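Local coordinates for exopolygalacturonase (Yersinia enterocolitica, PDB 2UVF), which probably hydrolyses the polygalacturonate of pectin from the chain end, as a family 28 exopolygalacturonase, and is seen here with digalacturonic acid bound, at residues A[268-273]-A[349-354]; A[289-294]-A[371-376]; A[401-406]-A[433-438]. One frame throughout, in Å; residues are numbered along the deposited sequence.

Contact 1 of 3, residues A[268-273]-A[349-354]; sequences VIDGNG and VRNPAF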
loop_
_atom_site.group_PDB
_atom_site.type_symbol
_atom_site.label_atom_id
_atom_site.label_comp_id
_atom_site.label_asym_id
_atom_site.label_seq_id
_atom_site.Cartn_x
_atom_site.Cartn_y
_atom_site.Cartn_z
ATOM N N VAL A 268 7.254 -9.384 13.895
ATOM C CA VAL A 268 7.978 -8.344 13.165
ATOM C C VAL A 268 8.862 -8.960 12.069
ATOM O O VAL A 268 9.463 -10.031 12.260
ATOM C CB VAL A 268 8.833 -7.498 14.151
ATOM C CG1 VAL A 268 9.803 -6.539 13.427
ATOM C CG2 VAL A 268 7.931 -6.743 15.141
ATOM N N ILE A 269 8.902 -8.299 10.912
ATOM C CA ILE A 269 9.896 -8.592 9.877
ATOM C C ILE A 269 10.805 -7.384 9.749
ATOM O O ILE A 269 10.363 -6.295 9.348
ATOM C CB ILE A 269 9.280 -8.918 8.494
ATOM C CG1 ILE A 269 8.154 -9.961 8.623
ATOM C CG2 ILE A 269 10.389 -9.403 7.554
ATOM C CD1 ILE A 269 7.262 -10.131 7.389
ATOM N N ASP A 270 12.074 -7.597 10.091
ATOM C CA ASP A 270 13.061 -6.546 10.161
ATOM C C ASP A 270 14.149 -6.778 9.099
ATOM O O ASP A 270 14.821 -7.790 9.119
ATOM C CB ASP A 270 13.647 -6.465 11.574
ATOM C CG ASP A 270 14.513 -5.256 11.767
ATOM O OD1 ASP A 270 14.994 -4.689 10.772
ATOM O OD2 ASP A 270 14.736 -4.865 12.915
ATOM N N GLY A 271 14.287 -5.837 8.165
ATOM C CA GLY A 271 15.158 -6.029 7.002
ATOM C C GLY A 271 16.647 -5.803 7.209
ATOM O O GLY A 271 17.452 -6.221 6.373
ATOM N N ASN A 272 16.980 -5.118 8.304
ATOM C CA ASN A 272 18.340 -4.924 8.806
ATOM C C ASN A 272 19.144 -4.007 7.887
ATOM O O ASN A 272 20.386 -4.126 7.782
ATOM C CB ASN A 272 19.046 -6.284 9.039
ATOM C CG ASN A 272 20.158 -6.217 10.086
ATOM O OD1 ASN A 272 20.399 -5.167 10.709
ATOM N ND2 ASN A 272 20.840 -7.346 10.289
ATOM N N GLY A 273 18.429 -3.077 7.247
ATOM C CA GLY A 273 18.953 -2.316 6.136
ATOM C C GLY A 273 19.749 -1.102 6.520
ATOM O O GLY A 273 20.726 -0.741 5.837
ATOM N N VAL A 349 6.416 -4.348 9.746
ATOM C CA VAL A 349 7.551 -4.229 8.830
ATOM C C VAL A 349 8.463 -3.131 9.344
ATOM O O VAL A 349 8.030 -1.984 9.572
ATOM C CB VAL A 349 7.120 -3.898 7.357
ATOM C CG1 VAL A 349 8.358 -3.614 6.452
ATOM C CG2 VAL A 349 6.370 -5.024 6.762
ATOM N N ARG A 350 9.733 -3.468 9.512
ATOM C CA ARG A 350 10.720 -2.489 9.913
ATOM C C ARG A 350 11.927 -2.516 9.005
ATOM O O ARG A 350 12.227 -3.542 8.450
ATOM C CB ARG A 350 11.138 -2.766 11.345
ATOM C CG ARG A 350 10.040 -2.376 12.321
ATOM C CD ARG A 350 10.433 -2.579 13.734
ATOM N NE ARG A 350 9.377 -2.054 14.573
ATOM C CZ ARG A 350 9.294 -2.236 15.879
ATOM N NH1 ARG A 350 10.226 -2.931 16.515
ATOM N NH2 ARG A 350 8.284 -1.692 16.539
ATOM N N ASN A 351 12.577 -1.366 8.824
ATOM C CA ASN A 351 13.966 -1.306 8.360
ATOM C C ASN A 351 14.324 -2.084 7.057
ATOM O O ASN A 351 15.240 -2.914 7.080
ATOM C CB ASN A 351 14.870 -1.794 9.508
ATOM C CG ASN A 351 16.274 -1.212 9.455
ATOM O OD1 ASN A 351 17.094 -1.486 10.328
ATOM N ND2 ASN A 351 16.545 -0.389 8.463
ATOM N N PRO A 352 13.642 -1.798 5.918
ATOM C CA PRO A 352 13.984 -2.549 4.721
ATOM C C PRO A 352 15.277 -1.986 4.149
ATOM O O PRO A 352 15.524 -0.784 4.275
ATOM C CB PRO A 352 12.809 -2.246 3.786
ATOM C CG PRO A 352 12.434 -0.826 4.127
ATOM C CD PRO A 352 12.616 -0.767 5.639
ATOM N N ALA A 353 16.102 -2.829 3.533
ATOM C CA ALA A 353 17.299 -2.335 2.846
ATOM C C ALA A 353 16.954 -1.554 1.568
ATOM O O ALA A 353 17.660 -0.632 1.199
ATOM C CB ALA A 353 18.285 -3.493 2.561
ATOM N N PHE A 354 15.845 -1.893 0.923
ATOM C CA PHE A 354 15.383 -1.189 -0.280
ATOM C C PHE A 354 13.869 -0.928 -0.086
ATOM O O PHE A 354 13.501 -0.072 0.758
ATOM C CB PHE A 354 15.758 -2.013 -1.516
ATOM C CG PHE A 354 15.522 -1.332 -2.856
ATOM C CD1 PHE A 354 15.766 0.009 -3.052
ATOM C CD2 PHE A 354 15.071 -2.083 -3.934
ATOM C CE1 PHE A 354 15.560 0.611 -4.312
ATOM C CE2 PHE A 354 14.856 -1.487 -5.199
ATOM C CZ PHE A 354 15.100 -0.140 -5.382
#
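Ile269 and Asp270 pair in parallel with Val349 and Arg350, two strand ends stacked on successive turns of a right-handed parallel beta-helix, the fold of family 28 glycoside hydrolases. Backbone bonds carry most of the contact. Arg350 N gives a nearly straight bond (169°) to Ile269 O at 2.9 Å, and Gly271 N returns one to Arg350 O at 3.1 Å. Beyond the strands the two chains turn together: Gly273 N reaches Asn351 O at 3.2 Å, coming from above the carbonyl plane. Two CA-H...O contacts, from Val349 CA to Ile269 O and from Asp270 CA to Arg350 O, fill in between these bonds.

Apolar packing is concentrated on the extended Arg350 chain, whose CD touches Val268 CG1 at 4.0 Å. The valine methyl stands opposite its own backbone N (chi1 170°), which brings it against the arginine stem, which passes it at a slant. The guanidinium end has its main partner elsewhere, in Gln373 of the next turn. At the turn, Gly271 and Gly273 let the backbones come close, and Ala353 CB rests against Gly273 CA at 3.8 Å.

Among polar side chains, Asp270 shapes the turn. Its carboxylate crosses Asn351 obliquely, with OD1 3.2 Å from Asn351 CB, and the same oxygen closes an Asx turn by accepting from Asn272 N at 3.2 Å, on its anti side but well out of the carboxylate plane.

Contact 2 of 3, residues A[289-294]-A[371-376]; sequences SLPQYV and IHQTYD. With NI (nickel (II) ion), chain K; SO4 (sulfate ion), chain G.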
loop_
_atom_site.group_PDB
_atom_site.type_symbol
_atom_site.label_atom_id
_atom_site.label_comp_id
_atom_site.label_asym_id
_atom_site.label_seq_id
_atom_site.Cartn_x
_atom_site.Cartn_y
_atom_site.Cartn_z
ATOM N N SER A 289 5.624 4.438 20.738
ATOM C CA SER A 289 6.968 4.644 20.190
ATOM C C SER A 289 7.032 4.225 18.708
ATOM O O SER A 289 6.553 3.145 18.345
ATOM C CB SER A 289 7.983 3.851 21.003
ATOM O OG SER A 289 8.146 2.556 20.445
ATOM N N LEU A 290 7.587 5.101 17.865
ATOM C CA LEU A 290 7.926 4.759 16.471
ATOM C C LEU A 290 9.429 4.740 16.247
ATOM O O LEU A 290 10.107 5.698 16.640
ATOM C CB LEU A 290 7.349 5.797 15.515
ATOM C CG LEU A 290 5.879 5.718 15.187
ATOM C CD1 LEU A 290 5.545 6.917 14.346
ATOM C CD2 LEU A 290 5.579 4.417 14.452
ATOM N N PRO A 291 9.954 3.676 15.575
ATOM C CA PRO A 291 11.363 3.679 15.159
ATOM C C PRO A 291 11.618 4.657 14.030
ATOM O O PRO A 291 10.749 4.845 13.165
ATOM C CB PRO A 291 11.601 2.243 14.655
ATOM C CG PRO A 291 10.265 1.799 14.161
ATOM C CD PRO A 291 9.281 2.417 15.183
ATOM N N GLN A 292 12.801 5.269 14.038
ATOM C CA GLN A 292 13.190 6.210 13.002
ATOM C C GLN A 292 14.489 5.720 12.366
ATOM O O GLN A 292 15.466 5.508 13.064
ATOM C CB GLN A 292 13.386 7.604 13.610
ATOM C CG GLN A 292 12.154 8.112 14.388
ATOM C CD GLN A 292 11.117 8.705 13.470
ATOM O OE1 GLN A 292 10.158 8.031 13.049
ATOM N NE2 GLN A 292 11.298 9.962 13.137
ATOM N N TYR A 293 14.480 5.534 11.048
ATOM C CA TYR A 293 15.627 5.021 10.318
ATOM C C TYR A 293 16.274 6.156 9.543
ATOM O O TYR A 293 15.587 7.083 9.073
ATOM C CB TYR A 293 15.208 3.846 9.431
ATOM C CG TYR A 293 14.650 2.697 10.242
ATOM C CD1 TYR A 293 15.501 1.906 11.032
ATOM C CD2 TYR A 293 13.271 2.429 10.273
ATOM C CE1 TYR A 293 15.008 0.877 11.811
ATOM C CE2 TYR A 293 12.753 1.376 11.048
ATOM C CZ TYR A 293 13.629 0.610 11.817
ATOM O OH TYR A 293 13.152 -0.441 12.571
ATOM N N VAL A 294 17.608 6.122 9.465
ATOM C CA VAL A 294 18.353 7.226 8.852
ATOM C C VAL A 294 17.929 7.435 7.390
ATOM O O VAL A 294 17.724 6.450 6.648
ATOM C CB VAL A 294 19.916 7.023 8.983
ATOM C CG1 VAL A 294 20.400 5.839 8.157
ATOM C CG2 VAL A 294 20.678 8.302 8.607
ATOM N N ILE A 371 1.504 -3.291 9.960
ATOM C CA ILE A 371 2.034 -2.084 10.562
ATOM C C ILE A 371 3.394 -1.827 9.892
ATOM O O ILE A 371 4.304 -2.623 10.043
ATOM C CB ILE A 371 2.097 -2.251 12.127
ATOM C CG1 ILE A 371 0.668 -2.465 12.694
ATOM C CG2 ILE A 371 2.783 -1.077 12.793
ATOM C CD1 ILE A 371 0.626 -3.260 13.981
ATOM N N HIS A 372 3.499 -0.748 9.107
ATOM C CA HIS A 372 4.741 -0.408 8.399
ATOM C C HIS A 372 5.425 0.695 9.170
ATOM O O HIS A 372 4.869 1.759 9.325
ATOM C CB HIS A 372 4.461 0.061 6.940
ATOM C CG HIS A 372 3.433 -0.769 6.242
ATOM N ND1 HIS A 372 3.764 -1.818 5.410
ATOM C CD2 HIS A 372 2.083 -0.759 6.315
ATOM C CE1 HIS A 372 2.656 -2.406 4.987
ATOM N NE2 HIS A 372 1.621 -1.782 5.518
ATOM N N GLN A 373 6.624 0.423 9.663
ATOM C CA GLN A 373 7.390 1.389 10.411
ATOM C C GLN A 373 8.800 1.454 9.800
ATOM O O GLN A 373 9.752 0.813 10.283
ATOM C CB GLN A 373 7.429 0.996 11.900
ATOM C CG GLN A 373 6.056 0.801 12.606
ATOM C CD GLN A 373 6.229 0.282 14.036
ATOM O OE1 GLN A 373 7.184 -0.445 14.332
ATOM N NE2 GLN A 373 5.329 0.662 14.922
ATOM N N THR A 374 8.921 2.231 8.725
ATOM C CA THR A 374 10.124 2.226 7.899
ATOM C C THR A 374 10.566 3.641 7.551
ATOM O O THR A 374 11.336 3.824 6.625
ATOM C CB THR A 374 9.941 1.410 6.592
ATOM O OG1 THR A 374 9.028 2.077 5.713
ATOM C CG2 THR A 374 9.390 0.012 6.879
ATOM N N TYR A 375 10.073 4.635 8.290
ATOM C CA TYR A 375 10.506 6.011 8.122
ATOM C C TYR A 375 11.878 6.084 8.747
ATOM O O TYR A 375 12.040 5.591 9.869
ATOM C CB TYR A 375 9.553 6.977 8.842
ATOM C CG TYR A 375 9.905 8.429 8.623
ATOM C CD1 TYR A 375 9.482 9.090 7.478
ATOM C CD2 TYR A 375 10.673 9.140 9.547
ATOM C CE1 TYR A 375 9.814 10.400 7.246
ATOM C CE2 TYR A 375 10.978 10.464 9.331
ATOM C CZ TYR A 375 10.535 11.085 8.173
ATOM O OH TYR A 375 10.845 12.407 7.916
ATOM N N ASP A 376 12.875 6.647 8.062
ATOM C CA ASP A 376 12.764 7.193 6.701
ATOM C C ASP A 376 13.740 6.448 5.765
ATOM O O ASP A 376 14.618 7.058 5.163
ATOM C CB ASP A 376 13.094 8.691 6.723
ATOM C CG ASP A 376 12.642 9.406 5.483
ATOM O OD1 ASP A 376 13.003 10.592 5.314
ATOM O OD2 ASP A 376 11.921 8.791 4.665
HETATM NI NI NI K . 10.865 9.412 2.941
HETATM S S SO4 G . 1.485 1.373 15.670
HETATM O O1 SO4 G . 0.800 0.078 15.711
HETATM O O2 SO4 G . 1.404 1.985 16.993
HETATM O O3 SO4 G . 2.892 1.260 15.286
HETATM O O4 SO4 G . 0.821 2.202 14.677
HETATM O O HOH W 1 8.553 4.464 11.228
HETATM O O HOH W 2 11.288 11.483 3.568
HETATM O O HOH W 3 8.940 9.182 4.380
HETATM O O HOH W 4 12.988 9.526 1.618
#
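Gln373 is met by Leu290 and Pro291, where the second strand of a beta-hairpin (280-283 with 289-293) lies across the outside of the parallel beta-helix; strands 289-293 and 371-373 diverge by 46°. The extended glutamine side chain runs at about a right angle to the proline ring: its CB lies 3.7 Å from Pro291 CG, while its OE1 sits near Pro291 CD and accepts a hydrogen bond from Arg350 NE. The other end of the amide passes Leu290 CD2, with NE2 3.8 Å away, and points to a bound sulfate, probably from the crystallisation liquor, through a weak and doubtfully short bond. Gln373 O also meets the Tyr293 ring, at its edge and in its plane, 3.1 Å from CE2.

Thr374 brings its backbone near this ring, CA closest to CD2. At Tyr375 the backbone takes over: its O accepts from Tyr293 N at 2.7 Å, in the carbonyl plane and on a lone pair, and a water donates to Pro291 O and accepts a weak bond from Tyr375 N. The phenol ring is swung anti to its own N (chi1 -176°), and the Gln292 amide group slants past it, the planes 25° apart.

A cis peptide then leads into Asp376, whose CB sits over the centre of the Tyr375 ring, 3.5 Å above its plane. Asp376 N donates to Tyr293 O at 2.9 Å, so both polar backbone atoms of that tyrosine are used. The carboxylate leads away from the hairpin, and its OD2 binds a nickel ion at 2.1 Å.

Contact 3 of 3, residues A[401-406]-A[433-438]; sequences GDDCIN and MGHGAI. With NI (nickel (II) ion), chain K; ADA (alpha-D-galactopyranuronic acid), chain C; ADA (alpha-D-galactopyranuronic acid), chain B.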
loop_
_atom_site.group_PDB
_atom_site.type_symbol
_atom_site.label_atom_id
_atom_site.label_comp_id
_atom_site.label_asym_id
_atom_site.label_seq_id
_atom_site.Cartn_x
_atom_site.Cartn_y
_atom_site.Cartn_z
ATOM N N GLY A 401 9.281 5.082 4.536
ATOM C CA GLY A 401 10.392 5.858 4.023
ATOM C C GLY A 401 10.092 6.449 2.666
ATOM O O GLY A 401 10.709 7.440 2.291
ATOM N N ASP A 402 9.147 5.849 1.944
ATOM C CA ASP A 402 8.750 6.327 0.611
ATOM C C ASP A 402 7.230 6.307 0.463
ATOM O O ASP A 402 6.503 6.573 1.439
ATOM C CB ASP A 402 9.425 5.482 -0.484
ATOM C CG ASP A 402 9.717 6.286 -1.736
ATOM O OD1 ASP A 402 8.782 6.486 -2.533
ATOM O OD2 ASP A 402 10.873 6.730 -1.914
ATOM N N ASP A 403 6.735 6.007 -0.743
ATOM C CA ASP A 403 5.290 6.021 -0.996
ATOM C C ASP A 403 4.679 5.000 -0.051
ATOM O O ASP A 403 5.315 3.996 0.245
ATOM C CB ASP A 403 4.950 5.616 -2.439
ATOM C CG ASP A 403 5.494 6.591 -3.484
ATOM O OD1 ASP A 403 5.668 7.800 -3.153
ATOM O OD2 ASP A 403 5.710 6.160 -4.651
ATOM N N CYS A 404 3.464 5.257 0.423
ATOM C CA CYS A 404 2.773 4.307 1.276
ATOM C C CYS A 404 2.237 3.137 0.464
ATOM O O CYS A 404 2.591 2.000 0.730
ATOM C CB CYS A 404 1.663 4.998 2.082
ATOM S SG CYS A 404 2.226 6.402 3.115
ATOM N N ILE A 405 1.342 3.412 -0.479
ATOM C CA ILE A 405 0.883 2.407 -1.423
ATOM C C ILE A 405 1.225 2.921 -2.818
ATOM O O ILE A 405 0.847 4.035 -3.201
ATOM C CB ILE A 405 -0.636 2.065 -1.291
ATOM C CG1 ILE A 405 -0.960 1.577 0.123
ATOM C CG2 ILE A 405 -1.073 1.018 -2.349
ATOM C CD1 ILE A 405 -2.448 1.645 0.456
ATOM N N ASN A 406 1.998 2.117 -3.545
ATOM C CA ASN A 406 2.411 2.482 -4.883
ATOM C C ASN A 406 1.848 1.499 -5.897
ATOM O O ASN A 406 1.794 0.300 -5.636
ATOM C CB ASN A 406 3.939 2.484 -4.967
ATOM C CG ASN A 406 4.435 2.914 -6.325
ATOM O OD1 ASN A 406 4.674 2.091 -7.204
ATOM N ND2 ASN A 406 4.566 4.205 -6.511
ATOM N N MET A 433 3.378 9.224 8.056
ATOM C CA MET A 433 4.364 9.765 7.108
ATOM C C MET A 433 4.586 8.860 5.912
ATOM O O MET A 433 4.353 7.646 5.975
ATOM C CB MET A 433 5.683 10.177 7.804
ATOM C CG MET A 433 5.416 11.217 8.866
ATOM S SD MET A 433 6.771 12.076 9.587
ATOM C CE MET A 433 7.566 12.781 8.156
ATOM N N GLY A 434 5.001 9.476 4.808
ATOM C CA GLY A 434 5.260 8.759 3.564
ATOM C C GLY A 434 5.125 9.738 2.423
ATOM O O GLY A 434 4.624 10.828 2.619
ATOM N N HIS A 435 5.560 9.344 1.233
ATOM C CA HIS A 435 5.679 10.264 0.115
ATOM C C HIS A 435 4.349 10.447 -0.601
ATOM O O HIS A 435 4.224 11.298 -1.476
ATOM C CB HIS A 435 6.742 9.769 -0.884
ATOM C CG HIS A 435 8.148 9.884 -0.398
ATOM N ND1 HIS A 435 8.477 9.963 0.940
ATOM C CD2 HIS A 435 9.321 9.901 -1.078
ATOM C CE1 HIS A 435 9.791 10.036 1.062
ATOM N NE2 HIS A 435 10.326 9.982 -0.146
ATOM N N GLY A 436 3.362 9.628 -0.239
ATOM C CA GLY A 436 2.038 9.768 -0.805
ATOM C C GLY A 436 1.212 8.584 -0.377
ATOM O O GLY A 436 1.679 7.460 -0.428
ATOM N N ALA A 437 -0.006 8.841 0.072
ATOM C CA ALA A 437 -0.891 7.770 0.524
ATOM C C ALA A 437 -1.178 6.815 -0.625
ATOM O O ALA A 437 -0.946 5.607 -0.515
ATOM C CB ALA A 437 -2.192 8.339 1.074
ATOM N N ILE A 438 -1.698 7.381 -1.715
ATOM C CA ILE A 438 -2.077 6.614 -2.895
ATOM C C ILE A 438 -1.296 7.162 -4.072
ATOM O O ILE A 438 -1.465 8.319 -4.445
ATOM C CB ILE A 438 -3.615 6.661 -3.141
ATOM C CG1 ILE A 438 -4.385 6.246 -1.866
ATOM C CG2 ILE A 438 -4.023 5.854 -4.410
ATOM C CD1 ILE A 438 -4.166 4.799 -1.426
HETATM NI NI NI K . 10.865 9.412 2.941
HETATM C C1 ADA C . 9.973 6.090 -5.358
HETATM C C2 ADA C . 10.317 4.586 -5.384
HETATM C C3 ADA C . 11.450 4.407 -6.420
HETATM C C4 ADA C . 10.790 4.583 -7.798
HETATM C C5 ADA C . 10.283 6.035 -7.852
HETATM C C6 ADA C . 9.530 6.313 -9.174
HETATM O O1 ADA C . 11.123 6.944 -5.083
HETATM O O2 ADA C . 10.645 4.072 -4.113
HETATM O O3 ADA C . 12.182 3.166 -6.270
HETATM O O4 ADA C . 9.623 3.723 -7.847
HETATM O O5 ADA C . 9.424 6.379 -6.680
HETATM O O6B ADA C . 8.310 6.012 -9.231
HETATM O O6A ADA C . 10.176 6.832 -10.120
HETATM C C1 ADA B . 9.409 3.026 -9.097
HETATM C C2 ADA B . 8.041 2.322 -8.975
HETATM C C3 ADA B . 8.139 1.313 -7.814
HETATM C C4 ADA B . 9.276 0.281 -8.091
HETATM C C5 ADA B . 10.616 1.025 -8.285
HETATM C C6 ADA B . 11.886 0.191 -8.607
HETATM O O2 ADA B . 6.977 3.273 -8.778
HETATM O O3 ADA B . 6.884 0.676 -7.588
HETATM O O4 ADA B . 8.983 -0.526 -9.237
HETATM O O5 ADA B . 10.494 2.064 -9.304
HETATM O O6B ADA B . 12.585 0.592 -9.563
HETATM O O6A ADA B . 12.154 -0.812 -7.901
HETATM O O HOH W 3 8.940 9.182 4.380
HETATM O O HOH W 2 11.288 11.483 3.568
HETATM O O HOH W 4 12.988 9.526 1.618
#
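Asp402 O accepts from His435 N at 2.9 Å, the first of three backbone bonds that join two neighbouring turns of the parallel beta-helix. The donor stands well above the carbonyl plane, 68° out of it, and Thr400 OG1 is a second partner of the same oxygen. Cys404 N donates to Gly436 O at 3.0 Å and Ile405 N to Ala437 O at 3.2 Å. The donors of these last two bonds lie on 401-406, the reverse of the first, and they lead into the strands, where Ile405 and Ile438 lie side by side with their CD1 atoms touching.

Asp402 OD1 takes Asp403 N at 2.8 Å, which helps to fix the carboxylate, while OD2 accepts from O1 of one galacturonic acid unit at 3.2 Å. Asn406 OD1 accepts from O3 of the other unit at 2.7 Å, and its ND2 makes a weak bond to Asp403 OD2. Gly401 O is a ligand of the nickel ion at 2.1 Å, with Asp376 and waters.

The His435 ring is laid over Asp402: CG is anti to the carbonyl carbon (chi1 -72°), and Asp402 CA lies 3.7 Å from the ring centroid, almost on its normal, in a CH-pi contact. Asp403 OD1 meets His435 CB, the carboxylate and ring planes steeply inclined. Gly-Asp-Asp beside Gly-His-Gly is characteristic of the family 28 polygalacturonase active site, here occupied by digalacturonic acid.

In the fold
From the N terminus, a fibronectin type III-like domain, with two helices among its strands, precedes the beta-helix that holds all three contacts. Residues 268-273 open contact 1 and 289-294 open contact 2; the chain then passes through three helices before 349-354 closes the first and 371-376 the second, so these two loops, of some 75 residues each, cross. They also touch, through Arg350 and Gln373 on adjacent strands, and so tie the hairpin to successive turns of the helix. Contact 3 follows in series, closing a shorter loop of 26 residues. Thr374 and Gly401 join it to contact 2, and the two share one nickel ion, whereas contacts 1 and 3 do not touch.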